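Local coordinates for putative branched-chain amino acid transport system substrate-binding protein (PDB 3TX6) that probably binds lignin-derived aromatic acids such as p-coumaric acid and related compounds in the periplasm, for uptake by an ABC transporter, at residues 10-15 with 289-294; 14-19 with 26-31; 55-60 with 82-87; 59-64 with 71-76; 109-114 with 308-313. All coordinates share one frame; numbering follows the deposited sequence. Where two conformers were deposited one is given.

Contact 1 (10-15 with 289-294); sequences IGITVT and DAFKVL
Ile10 and Leu294 meet tip to tip, with their CD1 methyls 3.6 Å apart. The same Ile10 CD1 also comes obliquely against the ring of Phe291, 3.8 Å from CE2. Ile12 takes another part of that ring. Its CD1 lies at the ring edge, near the plane, 3.9 Å from CE1 of Phe291; Ile12 was modelled in two conformers and this holds for one of them. CG of Phe291 stands anti to the carbonyl carbon (chi1 -77°), which carries the ring from the flank of helix 282-304 to the strand. With an alanine here, the CD1 methyls of Ile10 and Ile12 would probably lose their aromatic partner and a gap would open between helix and sheet. The helix runs nearly antiparallel to strand 8-14, at 160° and 12.3 Å between the segment axes. It packs on a face of the six-stranded sheet of this lobe. Met74 of the adjacent strand 72-75 and Leu43 and Val45 of strand 41-49 also touch the Phe291 ring. All four touching residues are buried, and no hydrogen bond crosses between the segments. With only apolar carbons meeting, the helix is held to the strand by shape and burial and not by directed bonds.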
# COMPACT_ATOMS: atom_id res chain seq x y z
N ILE A 10 -1.54 1.21 -20.52
CA ILE A 10 -1.33 1.35 -19.08
C ILE A 10 0.15 1.16 -18.84
O ILE A 10 0.71 0.12 -19.15
CB ILE A 10 -2.09 0.29 -18.31
CG1 ILE A 10 -3.59 0.43 -18.62
CG2 ILE A 10 -1.84 0.38 -16.78
CD1 ILE A 10 -4.36 -0.83 -18.44
N GLY A 11 0.78 2.18 -18.25
CA GLY A 11 2.16 2.06 -17.81
C GLY A 11 2.27 1.90 -16.32
O GLY A 11 1.62 2.61 -15.55
N ILE A 12 3.14 0.98 -15.92
CA ILE A 12 3.33 0.62 -14.53
C ILE A 12 4.80 0.69 -14.19
O ILE A 12 5.62 0.02 -14.84
CB ILE A 12 2.80 -0.78 -14.26
CG1 ILE A 12 1.34 -0.88 -14.79
CG2 ILE A 12 2.89 -1.11 -12.75
CD1 ILE A 12 0.62 -2.17 -14.48
N THR A 13 5.14 1.48 -13.17
CA THR A 13 6.49 1.46 -12.62
C THR A 13 6.44 0.96 -11.20
O THR A 13 5.70 1.49 -10.37
CB THR A 13 7.21 2.86 -12.72
OG1 THR A 13 8.61 2.72 -12.33
CG2 THR A 13 6.51 3.99 -12.01
N VAL A 14 7.18 -0.12 -10.93
CA VAL A 14 7.25 -0.69 -9.63
C VAL A 14 8.69 -1.07 -9.29
O VAL A 14 9.59 -0.96 -10.11
CB VAL A 14 6.31 -1.91 -9.50
CG1 VAL A 14 4.84 -1.50 -9.46
CG2 VAL A 14 6.61 -2.94 -10.59
N THR A 15 8.89 -1.46 -8.04
CA THR A 15 10.23 -1.69 -7.51
C THR A 15 10.50 -3.19 -7.41
O THR A 15 10.07 -3.87 -6.46
CB THR A 15 10.37 -1.04 -6.13
OG1 THR A 15 9.96 0.35 -6.20
CG2 THR A 15 11.84 -1.21 -5.61
N ASP A 289 -6.02 -4.73 -7.65
CA ASP A 289 -7.17 -3.85 -7.38
C ASP A 289 -7.19 -2.65 -8.33
O ASP A 289 -8.25 -2.18 -8.69
CB ASP A 289 -7.12 -3.37 -5.95
CG ASP A 289 -7.45 -4.44 -4.94
OD1 ASP A 289 -7.84 -5.55 -5.37
OD2 ASP A 289 -7.37 -4.15 -3.73
N ALA A 290 -6.01 -2.14 -8.71
CA ALA A 290 -5.97 -1.04 -9.65
C ALA A 290 -6.70 -1.43 -10.95
O ALA A 290 -7.43 -0.61 -11.57
CB ALA A 290 -4.55 -0.58 -9.94
N PHE A 291 -6.55 -2.67 -11.39
CA PHE A 291 -7.27 -3.17 -12.56
C PHE A 291 -8.75 -3.37 -12.29
O PHE A 291 -9.54 -3.19 -13.21
CB PHE A 291 -6.60 -4.41 -13.14
CG PHE A 291 -5.36 -4.09 -13.96
CD1 PHE A 291 -4.14 -3.81 -13.33
CD2 PHE A 291 -5.41 -4.05 -15.34
CE1 PHE A 291 -3.02 -3.51 -14.07
CE2 PHE A 291 -4.29 -3.76 -16.09
CZ PHE A 291 -3.09 -3.50 -15.47
N LYS A 292 -9.13 -3.78 -11.09
CA LYS A 292 -10.55 -3.82 -10.73
C LYS A 292 -11.13 -2.41 -10.85
O LYS A 292 -12.25 -2.25 -11.35
CB LYS A 292 -10.76 -4.38 -9.32
CG LYS A 292 -10.48 -5.87 -9.15
CD LYS A 292 -11.42 -6.72 -10.01
CE LYS A 292 -11.33 -8.20 -9.70
NZ LYS A 292 -12.28 -9.09 -10.46
N VAL A 293 -10.38 -1.37 -10.44
CA VAL A 293 -10.86 0.01 -10.63
C VAL A 293 -11.05 0.32 -12.11
O VAL A 293 -12.08 0.89 -12.52
CB VAL A 293 -9.96 1.04 -9.89
CG1 VAL A 293 -10.28 2.48 -10.30
CG2 VAL A 293 -10.02 0.82 -8.39
N LEU A 294 -10.04 -0.04 -12.93
CA LEU A 294 -10.16 0.13 -14.36
C LEU A 294 -11.35 -0.61 -14.98
O LEU A 294 -12.00 -0.08 -15.89
CB LEU A 294 -8.87 -0.25 -15.08
CG LEU A 294 -7.65 0.64 -14.79
CD1 LEU A 294 -6.48 0.24 -15.71
CD2 LEU A 294 -8.01 2.12 -14.92

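Contact 2 (14-19 with 26-31); sequences VTTTGP and PERNAL
Val14 lays its CG1 methyl across the side chain of Glu27, 3.6 Å from OE1 and 4.1 Å from CB of Glu27. The two side chains cross obliquely. With chi1 at -72°, Val14 CG1 is anti to the carbonyl carbon, and CG2 takes the crowded position between N and C. That second methyl sits more loosely, 4.4 Å from CB of Arg28. The polar end of Glu27 has its partner outside these segments: OE1 is hydrogen-bonded to Ser77 OG, which also bonds Thr15 N. The Val14 methyl therefore packs beside a carboxylate oxygen that Ser77 holds. The Glu27 side chain lies about 5 Å from the bound 3-(4-hydroxyphenyl)pyruvic acid, so this packing probably helps to place Glu27 near the pocket. Toward the surface, Thr16 CG2 comes within 4.3 Å of CD of Arg28. Arg28 was modelled in two conformers, and this outer touch is loose. No hydrogen bond links the two segments. The contact sets the end of strand 8-14 and the loop after it against the helix that follows, at the first beta-to-alpha connection of the chain. Helix 21-29 leans on helix 282-304, where Glu27 touches Phe283 and Glu27 O is hydrogen-bonded to Ser287 OG. Arg28 and Leu31 reach Val47 of strand 41-49.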
# COMPACT_ATOMS: atom_id res chain seq x y z
N VAL A 14 7.18 -0.12 -10.93
CA VAL A 14 7.25 -0.69 -9.63
C VAL A 14 8.69 -1.07 -9.29
O VAL A 14 9.59 -0.96 -10.11
CB VAL A 14 6.31 -1.91 -9.50
CG1 VAL A 14 4.84 -1.50 -9.46
CG2 VAL A 14 6.61 -2.94 -10.59
N THR A 15 8.89 -1.46 -8.04
CA THR A 15 10.23 -1.69 -7.51
C THR A 15 10.50 -3.19 -7.41
O THR A 15 10.07 -3.87 -6.46
CB THR A 15 10.37 -1.04 -6.13
OG1 THR A 15 9.96 0.35 -6.20
CG2 THR A 15 11.84 -1.21 -5.61
N THR A 16 11.24 -3.68 -8.39
CA THR A 16 11.53 -5.10 -8.47
C THR A 16 13.01 -5.42 -8.23
O THR A 16 13.40 -6.58 -8.29
CB THR A 16 11.05 -5.71 -9.78
OG1 THR A 16 11.71 -5.09 -10.89
CG2 THR A 16 9.56 -5.60 -9.92
N THR A 17 13.81 -4.39 -7.96
CA THR A 17 15.20 -4.52 -7.50
C THR A 17 15.45 -3.56 -6.34
O THR A 17 14.69 -2.60 -6.16
CB THR A 17 16.22 -4.18 -8.62
OG1 THR A 17 16.04 -2.81 -9.04
CG2 THR A 17 16.09 -5.11 -9.78
N GLY A 18 16.49 -3.82 -5.55
CA GLY A 18 16.79 -3.00 -4.38
C GLY A 18 16.01 -3.46 -3.16
O GLY A 18 15.29 -4.47 -3.21
N PRO A 19 16.13 -2.70 -2.05
CA PRO A 19 15.58 -3.17 -0.78
C PRO A 19 14.08 -3.36 -0.74
O PRO A 19 13.62 -4.11 0.09
CB PRO A 19 16.02 -2.11 0.24
CG PRO A 19 16.56 -0.99 -0.56
CD PRO A 19 17.00 -1.52 -1.87
N PRO A 26 5.72 -8.87 -6.25
CA PRO A 26 4.34 -9.34 -6.31
C PRO A 26 3.37 -8.45 -7.09
O PRO A 26 2.40 -8.92 -7.69
CB PRO A 26 3.91 -9.39 -4.82
CG PRO A 26 5.21 -9.55 -4.08
CD PRO A 26 6.18 -8.72 -4.85
N GLU A 27 3.66 -7.15 -7.07
CA GLU A 27 2.88 -6.21 -7.88
C GLU A 27 2.97 -6.51 -9.36
O GLU A 27 1.95 -6.49 -10.08
CB GLU A 27 3.30 -4.78 -7.55
CG GLU A 27 2.81 -4.41 -6.16
CD GLU A 27 3.35 -3.16 -5.50
OE1 GLU A 27 4.25 -2.49 -6.01
OE2 GLU A 27 2.84 -2.89 -4.38
N ARG A 28 4.19 -6.77 -9.83
CA ARG A 28 4.41 -7.13 -11.22
C ARG A 28 3.78 -8.50 -11.52
O ARG A 28 3.11 -8.67 -12.53
CB ARG A 28 5.91 -7.16 -11.52
CG ARG A 28 6.25 -7.76 -12.88
CD ARG A 28 7.66 -7.34 -13.32
NE ARG A 28 8.00 -7.90 -14.63
CZ ARG A 28 8.45 -9.15 -14.80
NH1 ARG A 28 8.73 -9.59 -16.02
NH2 ARG A 28 8.62 -9.94 -13.74
N ASN A 29 3.99 -9.46 -10.63
CA ASN A 29 3.46 -10.80 -10.86
C ASN A 29 1.93 -10.83 -10.90
O ASN A 29 1.33 -11.63 -11.60
CB ASN A 29 3.98 -11.80 -9.84
CG ASN A 29 5.44 -12.16 -10.02
OD1 ASN A 29 6.02 -11.92 -11.06
ND2 ASN A 29 6.01 -12.77 -8.99
N ALA A 30 1.27 -9.95 -10.15
CA ALA A 30 -0.16 -9.97 -10.08
C ALA A 30 -0.77 -9.60 -11.45
O ALA A 30 -1.95 -9.89 -11.70
CB ALA A 30 -0.67 -8.99 -9.01
N LEU A 31 0.02 -8.93 -12.30
CA LEU A 31 -0.46 -8.52 -13.60
C LEU A 31 -0.83 -9.71 -14.50
O LEU A 31 -1.58 -9.55 -15.49
CB LEU A 31 0.59 -7.66 -14.31
CG LEU A 31 1.01 -6.37 -13.56
CD1 LEU A 31 2.17 -5.70 -14.29
CD2 LEU A 31 -0.18 -5.44 -13.40

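Contact 3 (55-60 with 82-87); sequences TAATTN and TVAVSN
Ala84, Ala57 and Thr58 bury the most surface where helix 54-67 meets helix 79-92. Ala84 points its methyl at the other helix and meets Thr58, with CB 3.2 Å from OG1. This is a close touch of a methyl and a hydroxyl. OG1 is hydrogen-bonded within its own helix, to Pro54 O one turn earlier. Its torsion explains this: OG1 stands anti to the carbonyl carbon (chi1 -61°), beside the backbone N, where it can reach back to that carbonyl. Ala57 lies next to this pair. Its CB approaches CG2 of Val85 to 4.0 Å, and touches CB of Ala84 more loosely at 4.5 Å. The same CG2 of Val85 is 4.1 Å from the backbone O of Ala57, so the valine methyl rests on both the side chain and the main chain. The small residues let the helices come close. The segment axes approach to 8.0 Å and cross at -31°, and the CA atoms of Thr58 and Ala84 are 5.4 Å apart. Both helices belong to the layer on one side of the six-stranded sheet, in the alpha/beta manner of periplasmic binding proteins. Pro81 and Val88 of helix 79-92 extend the packing, against Ala57 and Thr58. The chemistry is methyl against methyl, with one hydroxyl oxygen set on a methyl. No hydrogen bond crosses between the segments, so the helices are joined here by the fit of small side chains.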
# COMPACT_ATOMS: atom_id res chain seq x y z
N THR A 55 14.26 9.23 -9.22
CA THR A 55 14.74 9.61 -10.53
C THR A 55 14.33 8.59 -11.60
O THR A 55 13.81 8.98 -12.65
CB THR A 55 16.26 9.82 -10.53
OG1 THR A 55 16.57 10.93 -9.67
CG2 THR A 55 16.79 10.07 -11.96
N ALA A 56 14.53 7.30 -11.33
CA ALA A 56 14.10 6.25 -12.25
C ALA A 56 12.56 6.25 -12.46
O ALA A 56 12.08 6.06 -13.58
CB ALA A 56 14.57 4.87 -11.79
N ALA A 57 11.80 6.46 -11.38
CA ALA A 57 10.32 6.45 -11.45
C ALA A 57 9.84 7.66 -12.29
O ALA A 57 8.88 7.54 -13.04
CB ALA A 57 9.69 6.42 -10.05
N THR A 58 10.52 8.80 -12.19
CA THR A 58 10.18 9.97 -12.96
C THR A 58 10.40 9.68 -14.44
O THR A 58 9.54 9.94 -15.30
CB THR A 58 11.06 11.18 -12.51
OG1 THR A 58 10.83 11.47 -11.12
CG2 THR A 58 10.75 12.42 -13.34
N THR A 59 11.56 9.09 -14.73
CA THR A 59 11.89 8.74 -16.09
C THR A 59 10.91 7.71 -16.65
O THR A 59 10.43 7.86 -17.78
CB THR A 59 13.32 8.20 -16.17
OG1 THR A 59 14.23 9.26 -15.88
CG2 THR A 59 13.63 7.59 -17.55
N ASN A 60 10.56 6.72 -15.85
CA ASN A 60 9.61 5.71 -16.29
C ASN A 60 8.26 6.31 -16.56
O ASN A 60 7.66 6.05 -17.61
CB ASN A 60 9.48 4.56 -15.28
CG ASN A 60 10.77 3.75 -15.15
OD1 ASN A 60 11.70 3.87 -15.96
ND2 ASN A 60 10.83 2.89 -14.15
N THR A 82 6.72 7.10 -5.69
CA THR A 82 5.29 7.31 -5.95
C THR A 82 4.98 8.81 -6.01
O THR A 82 4.19 9.27 -6.88
CB THR A 82 4.43 6.60 -4.89
OG1 THR A 82 4.69 5.21 -4.94
CG2 THR A 82 2.91 6.80 -5.10
N VAL A 83 5.62 9.58 -5.13
CA VAL A 83 5.53 11.04 -5.22
C VAL A 83 6.01 11.53 -6.60
O VAL A 83 5.34 12.35 -7.25
CB VAL A 83 6.27 11.72 -4.06
CG1 VAL A 83 6.42 13.23 -4.31
CG2 VAL A 83 5.53 11.45 -2.72
N ALA A 84 7.11 10.98 -7.06
CA ALA A 84 7.65 11.30 -8.37
C ALA A 84 6.68 10.99 -9.51
O ALA A 84 6.52 11.82 -10.44
CB ALA A 84 8.99 10.60 -8.61
N VAL A 85 6.05 9.82 -9.48
CA VAL A 85 5.09 9.47 -10.49
C VAL A 85 3.93 10.45 -10.48
O VAL A 85 3.47 10.88 -11.53
CB VAL A 85 4.60 8.02 -10.31
CG1 VAL A 85 3.49 7.69 -11.32
CG2 VAL A 85 5.77 7.01 -10.46
N SER A 86 3.46 10.81 -9.29
CA SER A 86 2.37 11.77 -9.16
C SER A 86 2.71 13.12 -9.76
O SER A 86 1.87 13.73 -10.46
CB SER A 86 1.90 11.91 -7.67
OG SER A 86 0.82 12.77 -7.57
N ASN A 87 3.96 13.58 -9.54
CA ASN A 87 4.44 14.82 -10.13
C ASN A 87 4.32 14.78 -11.65
O ASN A 87 3.80 15.71 -12.26
CB ASN A 87 5.89 15.12 -9.77
CG ASN A 87 6.07 15.48 -8.30
OD1 ASN A 87 5.11 15.88 -7.61
ND2 ASN A 87 7.29 15.30 -7.81

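Contact 4 (59-64 with 71-76); sequences TNARRF and DVIMGS
Ile73 fills the tight side of this contact with two branches. Its CG2 methyl lies 3.8 Å from CB of Phe64 and 4.0 Å from CD2 of the ring, which it meets obliquely. Its longer branch goes to Ala61, where CD1 comes within 4.1 Å of CB. The division follows from the first torsion of Ile73 (chi1 67°): CG1 sits between the backbone N and the carbonyl carbon, and CG2 is anti to the carbonyl carbon. The Phe64 ring has a further neighbour in its own helix, the carbonyl oxygen of Asn60, which lies 3.3 Å above one face and toward the rim. Strand 41-49, helix 54-67 and strand 72-75 make a beta-alpha-beta crossover. The two strands run parallel, with strand 8-14 between them in the sheet, and the helix packs over one sheet face. Phe64 accordingly also touches Ile46 and Leu48 of strand 41-49, while Ile73 touches Val85 and Ala89 of helix 79-92. The other side of the helix differs in character. Arg62 points away from the strand and forms a salt bridge through NH2 to Glu91 OE1. Arg63 is exposed, and its NH2 pairs with Glu67 OE2 in the same helix. Both arginines touch a crystal neighbour.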
# COMPACT_ATOMS: atom_id res chain seq x y z
N THR A 59 11.56 9.09 -14.73
CA THR A 59 11.89 8.74 -16.09
C THR A 59 10.91 7.71 -16.65
O THR A 59 10.43 7.86 -17.78
CB THR A 59 13.32 8.20 -16.17
OG1 THR A 59 14.23 9.26 -15.88
CG2 THR A 59 13.63 7.59 -17.55
N ASN A 60 10.56 6.72 -15.85
CA ASN A 60 9.61 5.71 -16.29
C ASN A 60 8.26 6.31 -16.56
O ASN A 60 7.66 6.05 -17.61
CB ASN A 60 9.48 4.56 -15.28
CG ASN A 60 10.77 3.75 -15.15
OD1 ASN A 60 11.70 3.87 -15.96
ND2 ASN A 60 10.83 2.89 -14.15
N ALA A 61 7.75 7.11 -15.63
CA ALA A 61 6.46 7.74 -15.80
C ALA A 61 6.41 8.60 -17.07
O ALA A 61 5.41 8.58 -17.80
CB ALA A 61 6.05 8.57 -14.53
N ARG A 62 7.48 9.35 -17.33
CA ARG A 62 7.55 10.16 -18.50
C ARG A 62 7.55 9.32 -19.78
O ARG A 62 6.87 9.67 -20.73
CB ARG A 62 8.77 11.08 -18.43
CG ARG A 62 8.97 11.96 -19.65
CD ARG A 62 7.76 12.79 -20.07
NE ARG A 62 7.35 13.67 -19.01
CZ ARG A 62 6.32 14.52 -19.07
NH1 ARG A 62 5.56 14.56 -20.15
NH2 ARG A 62 6.00 15.25 -18.00
N ARG A 63 8.30 8.21 -19.78
CA ARG A 63 8.30 7.32 -20.94
C ARG A 63 6.88 6.85 -21.22
O ARG A 63 6.44 6.79 -22.35
CB ARG A 63 9.17 6.08 -20.73
CG ARG A 63 10.67 6.33 -20.78
CD ARG A 63 11.51 5.07 -20.61
NE ARG A 63 11.23 4.17 -21.71
CZ ARG A 63 11.44 2.87 -21.72
NH1 ARG A 63 11.98 2.24 -20.72
NH2 ARG A 63 11.10 2.20 -22.82
N PHE A 64 6.11 6.54 -20.18
CA PHE A 64 4.77 6.09 -20.40
C PHE A 64 3.91 7.18 -21.03
O PHE A 64 3.08 6.90 -21.88
CB PHE A 64 4.07 5.65 -19.11
CG PHE A 64 4.78 4.57 -18.34
CD1 PHE A 64 5.42 3.54 -19.00
CD2 PHE A 64 4.70 4.54 -16.95
CE1 PHE A 64 6.03 2.52 -18.29
CE2 PHE A 64 5.33 3.55 -16.24
CZ PHE A 64 5.97 2.53 -16.90
N ASP A 71 -2.90 5.91 -21.35
CA ASP A 71 -4.16 6.41 -20.79
C ASP A 71 -4.15 6.50 -19.29
O ASP A 71 -4.84 7.32 -18.72
CB ASP A 71 -5.26 5.48 -21.26
CG ASP A 71 -5.38 5.47 -22.78
OD1 ASP A 71 -5.66 6.50 -23.38
OD2 ASP A 71 -5.16 4.38 -23.37
N VAL A 72 -3.43 5.57 -18.65
CA VAL A 72 -3.33 5.48 -17.18
C VAL A 72 -1.91 5.09 -16.82
O VAL A 72 -1.30 4.27 -17.54
CB VAL A 72 -4.30 4.40 -16.61
CG1 VAL A 72 -4.25 4.30 -15.10
CG2 VAL A 72 -5.73 4.67 -17.08
N ILE A 73 -1.40 5.63 -15.71
CA ILE A 73 -0.12 5.21 -15.16
C ILE A 73 -0.30 4.76 -13.73
O ILE A 73 -1.19 5.23 -13.01
CB ILE A 73 0.98 6.27 -15.36
CG1 ILE A 73 0.77 7.51 -14.60
CG2 ILE A 73 1.19 6.54 -16.83
CD1 ILE A 73 1.94 8.50 -14.71
N MSE A 74 0.51 3.79 -13.33
CA MSE A 74 0.42 3.18 -12.01
C MSE A 74 1.81 3.10 -11.39
O MSE A 74 2.81 2.95 -12.07
CB MSE A 74 -0.11 1.74 -12.07
CG MSE A 74 -1.40 1.63 -12.85
SE MSE A 74 -2.06 -0.20 -12.90
CE MSE A 74 -1.16 -0.83 -11.31
N GLY A 75 1.85 3.21 -10.08
CA GLY A 75 3.07 2.97 -9.33
C GLY A 75 3.26 4.02 -8.26
O GLY A 75 2.40 4.88 -8.05
N SER A 76 4.37 3.98 -7.54
CA SER A 76 5.37 2.93 -7.55
C SER A 76 5.10 2.08 -6.28
O SER A 76 4.00 2.08 -5.78
CB SER A 76 6.79 3.57 -7.58
OG SER A 76 7.84 2.61 -7.49

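Contact 5 (109-114 with 308-313); sequences AKWSVA and GTQEFR
Trp111 and Arg313 have the nearest backbones here, with their CA atoms 9.4 Å apart, so the indole has to span the distance. The contact joins the approach to edge strand 112-114 of the six-stranded sheet to the N-terminal turn of helix 310-322, which Thr309 N-caps. Trp111 points at that turn, with CG anti to the carbonyl carbon (chi1 -66°). The six-membered part of the indole does the touching. CZ3 lies 3.6 Å from the backbone O of Arg313, which meets the ring at its edge, near the plane. The side chains of Trp111 and Gln310 approach from opposite directions. NE2 of Gln310 is 3.8 Å from CH2 of Trp111, placed obliquely, with amide and ring planes 81° apart. That NE2 is hydrogen-bonded to Gln93 O, which fixes the amide next to the ring. The OE1 of Gln310 faces the guanidinium of Arg313, but that pairing is unusually short and Arg313 has two conformers, so its details are doubtful. A serine in place of Trp111 would probably leave a gap at the turn, with Gln310 NE2 and Arg313 O losing the ring atoms they touch. Glu314 and Arg317, further along the helix, also touch the indole. At the cap, Thr309 OG1 accepts from Phe312 N at 3.2 Å, with an N-H...O angle of 149°.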
# COMPACT_ATOMS: atom_id res chain seq x y z
N ALA A 109 -3.64 16.08 -6.27
CA ALA A 109 -4.96 15.45 -6.14
C ALA A 109 -5.73 15.34 -7.43
O ALA A 109 -6.57 14.45 -7.55
CB ALA A 109 -5.84 16.17 -5.12
N LYS A 110 -5.51 16.24 -8.38
CA LYS A 110 -6.36 16.21 -9.56
C LYS A 110 -6.23 14.90 -10.33
O LYS A 110 -7.21 14.34 -10.70
CB LYS A 110 -6.07 17.38 -10.48
CG LYS A 110 -7.04 17.44 -11.65
CD LYS A 110 -6.95 18.73 -12.44
CE LYS A 110 -7.82 18.67 -13.70
NZ LYS A 110 -7.93 19.91 -14.53
N TRP A 111 -4.99 14.44 -10.54
CA TRP A 111 -4.76 13.26 -11.40
C TRP A 111 -4.39 12.00 -10.68
O TRP A 111 -4.35 10.96 -11.31
CB TRP A 111 -3.76 13.59 -12.50
CG TRP A 111 -4.31 14.59 -13.45
CD1 TRP A 111 -4.09 15.96 -13.45
CD2 TRP A 111 -5.22 14.33 -14.55
NE1 TRP A 111 -4.78 16.53 -14.49
CE2 TRP A 111 -5.52 15.61 -15.15
CE3 TRP A 111 -5.82 13.19 -15.05
CZ2 TRP A 111 -6.35 15.72 -16.26
CZ3 TRP A 111 -6.66 13.31 -16.17
CH2 TRP A 111 -6.94 14.56 -16.74
N SER A 112 -4.15 12.05 -9.35
CA SER A 112 -3.74 10.86 -8.58
C SER A 112 -4.81 10.40 -7.61
O SER A 112 -5.41 11.20 -6.92
CB SER A 112 -2.46 11.12 -7.77
OG SER A 112 -1.34 11.39 -8.61
N VAL A 113 -5.00 9.09 -7.59
CA VAL A 113 -5.68 8.39 -6.52
C VAL A 113 -4.71 7.33 -5.97
O VAL A 113 -3.71 7.02 -6.60
CB VAL A 113 -6.98 7.71 -6.99
CG1 VAL A 113 -8.00 8.77 -7.43
CG2 VAL A 113 -6.76 6.67 -8.08
N ALA A 114 -5.06 6.75 -4.83
CA ALA A 114 -4.20 5.73 -4.19
C ALA A 114 -4.96 4.44 -3.86
O ALA A 114 -6.05 4.49 -3.34
CB ALA A 114 -3.54 6.29 -2.96
N GLY A 308 -6.48 6.65 -26.05
CA GLY A 308 -5.34 7.33 -26.64
C GLY A 308 -5.50 8.81 -26.86
O GLY A 308 -4.67 9.45 -27.53
N THR A 309 -6.55 9.37 -26.26
CA THR A 309 -6.86 10.79 -26.39
C THR A 309 -6.95 11.47 -25.04
O THR A 309 -7.25 10.82 -24.03
CB THR A 309 -8.19 11.01 -27.16
OG1 THR A 309 -9.30 10.62 -26.36
CG2 THR A 309 -8.20 10.26 -28.53
N GLN A 310 -6.74 12.79 -25.03
CA GLN A 310 -6.92 13.54 -23.79
C GLN A 310 -8.34 13.42 -23.25
O GLN A 310 -8.53 13.41 -22.04
CB GLN A 310 -6.48 15.02 -23.90
CG GLN A 310 -6.37 15.72 -22.52
CD GLN A 310 -5.37 15.05 -21.55
OE1 GLN A 310 -4.31 14.58 -21.97
NE2 GLN A 310 -5.71 15.02 -20.26
N GLU A 311 -9.32 13.41 -24.15
CA GLU A 311 -10.72 13.28 -23.76
C GLU A 311 -10.96 11.99 -22.95
O GLU A 311 -11.73 11.98 -22.00
CB GLU A 311 -11.64 13.34 -24.97
CG GLU A 311 -11.64 14.71 -25.62
CD GLU A 311 -10.65 14.87 -26.78
OE1 GLU A 311 -9.51 14.35 -26.79
OE2 GLU A 311 -11.05 15.54 -27.74
N PHE A 312 -10.25 10.92 -23.33
CA PHE A 312 -10.34 9.65 -22.60
C PHE A 312 -9.72 9.74 -21.21
O PHE A 312 -10.31 9.31 -20.22
CB PHE A 312 -9.69 8.56 -23.40
CG PHE A 312 -9.95 7.16 -22.90
CD1 PHE A 312 -11.19 6.54 -23.01
CD2 PHE A 312 -8.92 6.45 -22.32
CE1 PHE A 312 -11.35 5.25 -22.53
CE2 PHE A 312 -9.07 5.17 -21.90
CZ PHE A 312 -10.28 4.57 -22.01
N ARG A 313 -8.55 10.37 -21.13
CA ARG A 313 -7.91 10.58 -19.85
C ARG A 313 -8.80 11.42 -18.92
O ARG A 313 -8.96 11.10 -17.73
CB ARG A 313 -6.53 11.21 -20.06
CG ARG A 313 -5.56 10.26 -20.78
CD ARG A 313 -4.13 10.78 -20.76
NE ARG A 313 -3.93 11.98 -21.57
CZ ARG A 313 -3.63 11.96 -22.87
NH1 ARG A 313 -3.48 10.83 -23.48
NH2 ARG A 313 -3.45 13.08 -23.54

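In the fold
Contacts 1, 3 and 4 are mostly buried and apolar; contacts 2 and 5 lie partly at the surface and bring polar groups beside methyls or a ring. All five contacts involve the six-stranded sheet or helices packed on it. Contacts 3 and 4 share helix 54-67, with centres about 7 Å apart, and Val85 CG1 of one packs on Ile73 CD1 of the other. Contact 1 lies on the other face of the sheet. Leu31 of contact 2 touches Phe291 and Ile12 there. Contact 2 is close to the bound ligand. Contact 5 is farthest from the chain centre, tied to contact 4 by Asp71 OD1 and Gly308 N.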